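Long-range contacts in probable benzoylformate decarboxylase (PDB 7ORX), which belongs to the thiamine diphosphate-dependent enzymes, is built from three domains each holding a parallel beta sheet, and binds thiamine diphosphate and a sodium ion: residues Ala237-Arg242 and Val280-Gln285; Ile273-Ala278 and Leu298-Asp303. All coordinates share one frame; numbering follows the deposited sequence.

Interaction 1 of 2, residues Ala237-Arg242 and Val280-Gln285; sequences APSPSR and VFRYHQ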
loop_
_atom_site.group_PDB
_atom_site.type_symbol
_atom_site.label_atom_id
_atom_site.label_comp_id
_atom_site.label_asym_id
_atom_site.label_seq_id
_atom_site.Cartn_x
_atom_site.Cartn_y
_atom_site.Cartn_z
ATOM N N ALA C 237 20.562 -26.217 -5.046
ATOM C CA ALA C 237 20.275 -25.276 -3.961
ATOM C C ALA C 237 19.073 -25.738 -3.159
ATOM O O ALA C 237 18.108 -26.297 -3.679
ATOM C CB ALA C 237 19.979 -23.921 -4.544
ATOM N N PRO C 238 19.039 -25.405 -1.866
ATOM C CA PRO C 238 17.978 -25.847 -0.979
ATOM C C PRO C 238 16.575 -25.389 -1.349
ATOM O O PRO C 238 16.448 -24.406 -1.903
ATOM C CB PRO C 238 18.345 -25.256 0.380
ATOM C CG PRO C 238 19.210 -24.089 0.022
ATOM C CD PRO C 238 20.009 -24.555 -1.178
ATOM N N SER C 239 15.559 -26.147 -0.918
ATOM C CA SER C 239 14.124 -25.897 -1.187
ATOM C C SER C 239 13.996 -25.708 -2.705
ATOM O O SER C 239 13.479 -24.689 -3.178
ATOM C CB SER C 239 13.637 -24.681 -0.410
ATOM O OG SER C 239 14.004 -24.708 0.977
ATOM N N PRO C 240 14.411 -26.726 -3.506
ATOM C CA PRO C 240 14.294 -26.648 -4.952
ATOM C C PRO C 240 12.853 -26.771 -5.437
ATOM O O PRO C 240 12.058 -27.516 -4.892
ATOM C CB PRO C 240 15.087 -27.870 -5.418
ATOM C CG PRO C 240 14.898 -28.874 -4.320
ATOM C CD PRO C 240 14.888 -28.052 -3.052
ATOM N N SER C 241 12.548 -26.068 -6.489
ATOM C CA SER C 241 11.252 -26.051 -7.195
ATOM C C SER C 241 11.471 -26.663 -8.577
ATOM O O SER C 241 10.474 -26.955 -9.188
ATOM C CB SER C 241 10.777 -24.606 -7.280
ATOM O OG SER C 241 11.879 -23.754 -7.653
ATOM N N ARG C 242 12.724 -26.754 -9.071
ATOM C CA ARG C 242 13.023 -27.380 -10.382
ATOM C C ARG C 242 14.278 -28.232 -10.247
ATOM O O ARG C 242 14.988 -28.099 -9.260
ATOM C CB ARG C 242 13.191 -26.316 -11.454
ATOM C CG ARG C 242 11.989 -25.378 -11.553
ATOM C CD ARG C 242 12.178 -24.319 -12.638
ATOM N NE ARG C 242 12.179 -24.910 -13.965
ATOM C CZ ARG C 242 11.680 -24.356 -15.045
ATOM N NH1 ARG C 242 11.121 -23.163 -14.973
ATOM N NH2 ARG C 242 11.715 -25.005 -16.198
ATOM N N VAL C 280 20.638 -17.088 -2.270
ATOM C CA VAL C 280 21.643 -17.497 -1.245
ATOM C C VAL C 280 21.072 -17.092 0.114
ATOM O O VAL C 280 21.078 -15.921 0.456
ATOM C CB VAL C 280 23.007 -16.834 -1.528
ATOM C CG1 VAL C 280 24.035 -17.155 -0.496
ATOM C CG2 VAL C 280 23.533 -17.231 -2.882
ATOM N N PHE C 281 20.456 -18.016 0.844
ATOM C CA PHE C 281 19.896 -19.261 0.331
ATOM C C PHE C 281 18.420 -19.335 0.779
ATOM O O PHE C 281 17.972 -18.613 1.712
ATOM C CB PHE C 281 20.682 -20.492 0.825
ATOM C CG PHE C 281 22.047 -20.780 0.232
ATOM C CD1 PHE C 281 22.181 -21.323 -1.033
ATOM C CD2 PHE C 281 23.204 -20.605 0.975
ATOM C CE1 PHE C 281 23.427 -21.590 -1.575
ATOM C CE2 PHE C 281 24.448 -20.950 0.463
ATOM C CZ PHE C 281 24.558 -21.445 -0.812
ATOM N N ARG C 282 17.682 -20.255 0.183
ATOM C CA ARG C 282 16.258 -20.537 0.499
ATOM C C ARG C 282 16.183 -21.559 1.666
ATOM O O ARG C 282 15.662 -22.689 1.527
ATOM C CB ARG C 282 15.632 -20.984 -0.816
ATOM C CG ARG C 282 14.158 -20.666 -0.912
ATOM C CD ARG C 282 13.817 -19.302 -1.439
ATOM N NE ARG C 282 12.356 -19.374 -1.505
ATOM C CZ ARG C 282 11.502 -18.668 -0.760
ATOM N NH1 ARG C 282 11.931 -17.772 0.120
ATOM N NH2 ARG C 282 10.204 -18.826 -0.960
ATOM N N TYR C 283 16.703 -21.154 2.817
ATOM C CA TYR C 283 16.646 -21.867 4.120
ATOM C C TYR C 283 15.183 -21.978 4.525
ATOM O O TYR C 283 14.370 -21.254 3.967
ATOM C CB TYR C 283 17.414 -21.087 5.190
ATOM C CG TYR C 283 18.868 -20.784 4.893
ATOM C CD1 TYR C 283 19.756 -21.807 4.617
ATOM C CD2 TYR C 283 19.388 -19.500 4.963
ATOM C CE1 TYR C 283 21.096 -21.571 4.359
ATOM C CE2 TYR C 283 20.736 -19.252 4.737
ATOM C CZ TYR C 283 21.598 -20.299 4.430
ATOM O OH TYR C 283 22.943 -20.187 4.242
ATOM N N HIS C 284 14.858 -22.837 5.479
ATOM C CA HIS C 284 13.455 -23.167 5.863
ATOM C C HIS C 284 13.382 -23.329 7.383
ATOM O O HIS C 284 12.995 -22.369 8.058
ATOM C CB HIS C 284 12.983 -24.414 5.086
ATOM C CG HIS C 284 11.530 -24.712 5.244
ATOM N ND1 HIS C 284 10.845 -25.487 4.323
ATOM C CD2 HIS C 284 10.617 -24.309 6.166
ATOM C CE1 HIS C 284 9.577 -25.584 4.693
ATOM N NE2 HIS C 284 9.409 -24.863 5.820
ATOM N N GLN C 285 13.727 -24.518 7.877
ATOM C CA GLN C 285 14.087 -24.764 9.290
ATOM C C GLN C 285 15.139 -23.708 9.687
ATOM O O GLN C 285 16.068 -23.473 8.913
ATOM C CB GLN C 285 14.500 -26.237 9.500
ATOM C CG GLN C 285 15.652 -26.746 8.617
ATOM C CD GLN C 285 15.276 -27.439 7.309
ATOM O OE1 GLN C 285 14.183 -27.303 6.791
ATOM N NE2 GLN C 285 16.187 -28.203 6.719
#
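The ring of Phe281 meets the pyrrolidine of Pro238, the two side chains crossing at about a right angle, with Pro238 CD 3.9 Å from Phe281 CD1. One face of the phenyl ring carries Val280 CG1, set 3.8 Å above its plane and displaced toward the rim. In turn one face of the Tyr283 ring receives Phe281 CB, likewise near its rim. The peptide bond before Phe281 is cis, and the phenyl group stands beside its own backbone N (chi1 -74°), the rotation that brings CD1 to the proline. Pro238 CG also approaches Phe281 CB at 4.0 Å; a rigid, apolar ring suits this buried place, where Leu263 of helix 260-266 touches both Pro238 and Phe281.

These loops follow strands 234-236 and 272-276, which lie on either side of strand 206-210 in the parallel sheet of the central domain, so they meet beyond the C-terminal ends of the strands. Arg282 is the centre of an inverse gamma turn, and its carbonyl accepts the hydroxyl of Ser239. The bond from Ser239 OG to Arg282 O is 2.7 Å and runs nearly along the C=O axis (165°). A small hydroxylated residue suits the spot, since Ser239 CB also lies against Arg282 CG at 4.1 Å. Bent at chi2 (87°), the arginine carries its guanidinium away from the serine loop to a cation-pi contact with Tyr90. Toward the serine His284 offers its CB, 4.2 Å from Ser239 OG, while its side chain comes within about 7 Å of a bound thiamine diphosphate.

Interaction 2 of 2, residues Ile273-Ala278 and Leu298-Asp303; sequences ILVVGA and LIHVTD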
loop_
_atom_site.group_PDB
_atom_site.type_symbol
_atom_site.label_atom_id
_atom_site.label_comp_id
_atom_site.label_asym_id
_atom_site.label_seq_id
_atom_site.Cartn_x
_atom_site.Cartn_y
_atom_site.Cartn_z
ATOM N N ILE C 273 32.396 -22.020 -3.540
ATOM C CA ILE C 273 30.967 -22.326 -3.816
ATOM C C ILE C 273 30.553 -21.381 -4.947
ATOM O O ILE C 273 30.373 -20.195 -4.667
ATOM C CB ILE C 273 30.037 -22.077 -2.591
ATOM C CG1 ILE C 273 30.619 -22.397 -1.205
ATOM C CG2 ILE C 273 28.698 -22.743 -2.792
ATOM C CD1 ILE C 273 31.302 -23.671 -1.111
ATOM N N LEU C 274 30.354 -21.872 -6.173
ATOM C CA LEU C 274 29.695 -21.089 -7.240
ATOM C C LEU C 274 28.215 -21.456 -7.252
ATOM O O LEU C 274 27.870 -22.588 -7.615
ATOM C CB LEU C 274 30.350 -21.391 -8.582
ATOM C CG LEU C 274 29.628 -20.798 -9.782
ATOM C CD1 LEU C 274 29.657 -19.267 -9.721
ATOM C CD2 LEU C 274 30.253 -21.330 -11.056
ATOM N N VAL C 275 27.358 -20.530 -6.841
ATOM C CA VAL C 275 25.873 -20.692 -6.838
ATOM C C VAL C 275 25.359 -20.036 -8.110
ATOM O O VAL C 275 25.513 -18.862 -8.199
ATOM C CB VAL C 275 25.222 -20.045 -5.597
ATOM C CG1 VAL C 275 23.700 -20.140 -5.640
ATOM C CG2 VAL C 275 25.794 -20.639 -4.305
ATOM N N VAL C 276 24.676 -20.777 -8.975
ATOM C CA VAL C 276 24.087 -20.266 -10.242
ATOM C C VAL C 276 22.556 -20.433 -10.178
ATOM O O VAL C 276 22.062 -21.532 -9.927
ATOM C CB VAL C 276 24.710 -20.983 -11.452
ATOM C CG1 VAL C 276 24.213 -20.363 -12.736
ATOM C CG2 VAL C 276 26.230 -20.965 -11.386
ATOM N N GLY C 277 21.841 -19.348 -10.340
ATOM C CA GLY C 277 20.408 -19.362 -10.600
ATOM C C GLY C 277 19.616 -19.717 -9.376
ATOM O O GLY C 277 18.500 -20.330 -9.554
ATOM N N ALA C 278 20.084 -19.321 -8.195
ATOM C CA ALA C 278 19.331 -19.548 -6.937
ATOM C C ALA C 278 19.549 -18.375 -6.016
ATOM O O ALA C 278 20.577 -17.720 -6.095
ATOM C CB ALA C 278 19.754 -20.838 -6.228
ATOM N N LEU C 298 32.097 -17.481 -1.832
ATOM C CA LEU C 298 30.872 -17.813 -2.579
ATOM C C LEU C 298 30.747 -16.798 -3.706
ATOM O O LEU C 298 30.778 -15.602 -3.374
ATOM C CB LEU C 298 29.693 -17.773 -1.603
ATOM C CG LEU C 298 28.364 -18.280 -2.167
ATOM C CD1 LEU C 298 27.558 -19.089 -1.149
ATOM C CD2 LEU C 298 27.537 -17.124 -2.679
ATOM N N ILE C 299 30.732 -17.271 -4.955
ATOM C CA ILE C 299 30.338 -16.520 -6.176
ATOM C C ILE C 299 28.889 -16.848 -6.461
ATOM O O ILE C 299 28.526 -18.009 -6.401
ATOM C CB ILE C 299 31.186 -16.848 -7.421
ATOM C CG1 ILE C 299 32.683 -16.751 -7.178
ATOM C CG2 ILE C 299 30.814 -15.897 -8.524
ATOM C CD1 ILE C 299 33.081 -15.496 -6.457
ATOM N N HIS C 300 28.111 -15.862 -6.858
ATOM C CA HIS C 300 26.642 -15.971 -6.933
ATOM C C HIS C 300 26.180 -15.357 -8.238
ATOM O O HIS C 300 26.445 -14.179 -8.425
ATOM C CB HIS C 300 26.087 -15.274 -5.711
ATOM C CG HIS C 300 24.622 -15.324 -5.659
ATOM N ND1 HIS C 300 23.907 -14.394 -4.946
ATOM C CD2 HIS C 300 23.749 -16.174 -6.234
ATOM C CE1 HIS C 300 22.620 -14.654 -5.088
ATOM N NE2 HIS C 300 22.499 -15.774 -5.855
ATOM N N VAL C 301 25.563 -16.116 -9.126
ATOM C CA VAL C 301 25.139 -15.623 -10.466
ATOM C C VAL C 301 23.614 -15.709 -10.573
ATOM O O VAL C 301 23.114 -16.802 -10.458
ATOM C CB VAL C 301 25.835 -16.390 -11.603
ATOM C CG1 VAL C 301 25.375 -15.867 -12.955
ATOM C CG2 VAL C 301 27.341 -16.309 -11.462
ATOM N N THR C 302 22.907 -14.606 -10.858
ATOM C CA THR C 302 21.424 -14.603 -10.821
ATOM C C THR C 302 20.876 -13.545 -11.787
ATOM O O THR C 302 21.470 -12.474 -11.901
ATOM C CB THR C 302 20.952 -14.480 -9.363
ATOM O OG1 THR C 302 19.559 -14.208 -9.302
ATOM C CG2 THR C 302 21.604 -13.345 -8.622
ATOM N N ASP C 303 19.781 -13.873 -12.473
ATOM C CA ASP C 303 18.932 -12.921 -13.218
ATOM C C ASP C 303 18.304 -11.926 -12.248
ATOM O O ASP C 303 17.999 -10.824 -12.695
ATOM C CB ASP C 303 17.842 -13.593 -14.076
ATOM C CG ASP C 303 17.395 -15.053 -13.796
ATOM O OD1 ASP C 303 16.682 -15.346 -12.747
ATOM O OD2 ASP C 303 17.674 -15.912 -14.678
#
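This is a parallel strand pairing in the Rossmann-like sheet of the central domain, joining strands 272-276 and 297-302, whose short segments run 4.7 Å apart at 12°. Val275 turns its N and O to the same neighbouring strand, donating to Ile299 O at 2.8 Å and accepting from Val301 N at 2.9 Å. The ladder begins with Ile299 N to Ile273 O and ends with Gly277 N to Val301 O. Gly277 then takes a positive phi, easiest without a side chain, as the chain leaves the sheet.

Branched, apolar residues fill the face of Leu274, Val276, Ile299 and Val301; the other mixes Ile273, Val275 and Leu298 with His300. On the first, Leu274 CD1 lies 3.7 Å from Ile299 CB and reaches Val301 CG2; helix 321-331 covers Val276 and Val301. On the second, Val275 CG2 packs 3.9 Å from Leu298 CD1, and the His300 ring, CG anti to the backbone N (chi1 -179°), reaches toward the turn after strand 272-276. Its CD2 meets Val275 CG1, and NE2 donates to Ala278 O at 2.7 Å, 18° out of the ring plane. That bond implies a proton on NE2 and ties that turn to strand 297-302 through a buried imidazole.

In the fold
From the N terminus the chain passes 237-242, 273-278, 280-285 and 298-303, so the segments alternate and the two contacts cross. Interaction 1 closes a loop containing strand 252-255, helix 260-266 and strand 272-276; interaction 2 closes a shorter one, with no helix between its segments, that includes 280-285. Segment 273-278 runs almost directly into 280-285, so the strand paired in interaction 2 leads into the loop of interaction 1. Their centres lie about 13 Å apart, yet they touch: Phe281 packs on Val275 and Leu298, and Ala237 meets Ala278. Together they join the sheet interior of the central domain to loops that touch the second subunit, one of which, through His284, comes near the cofactor.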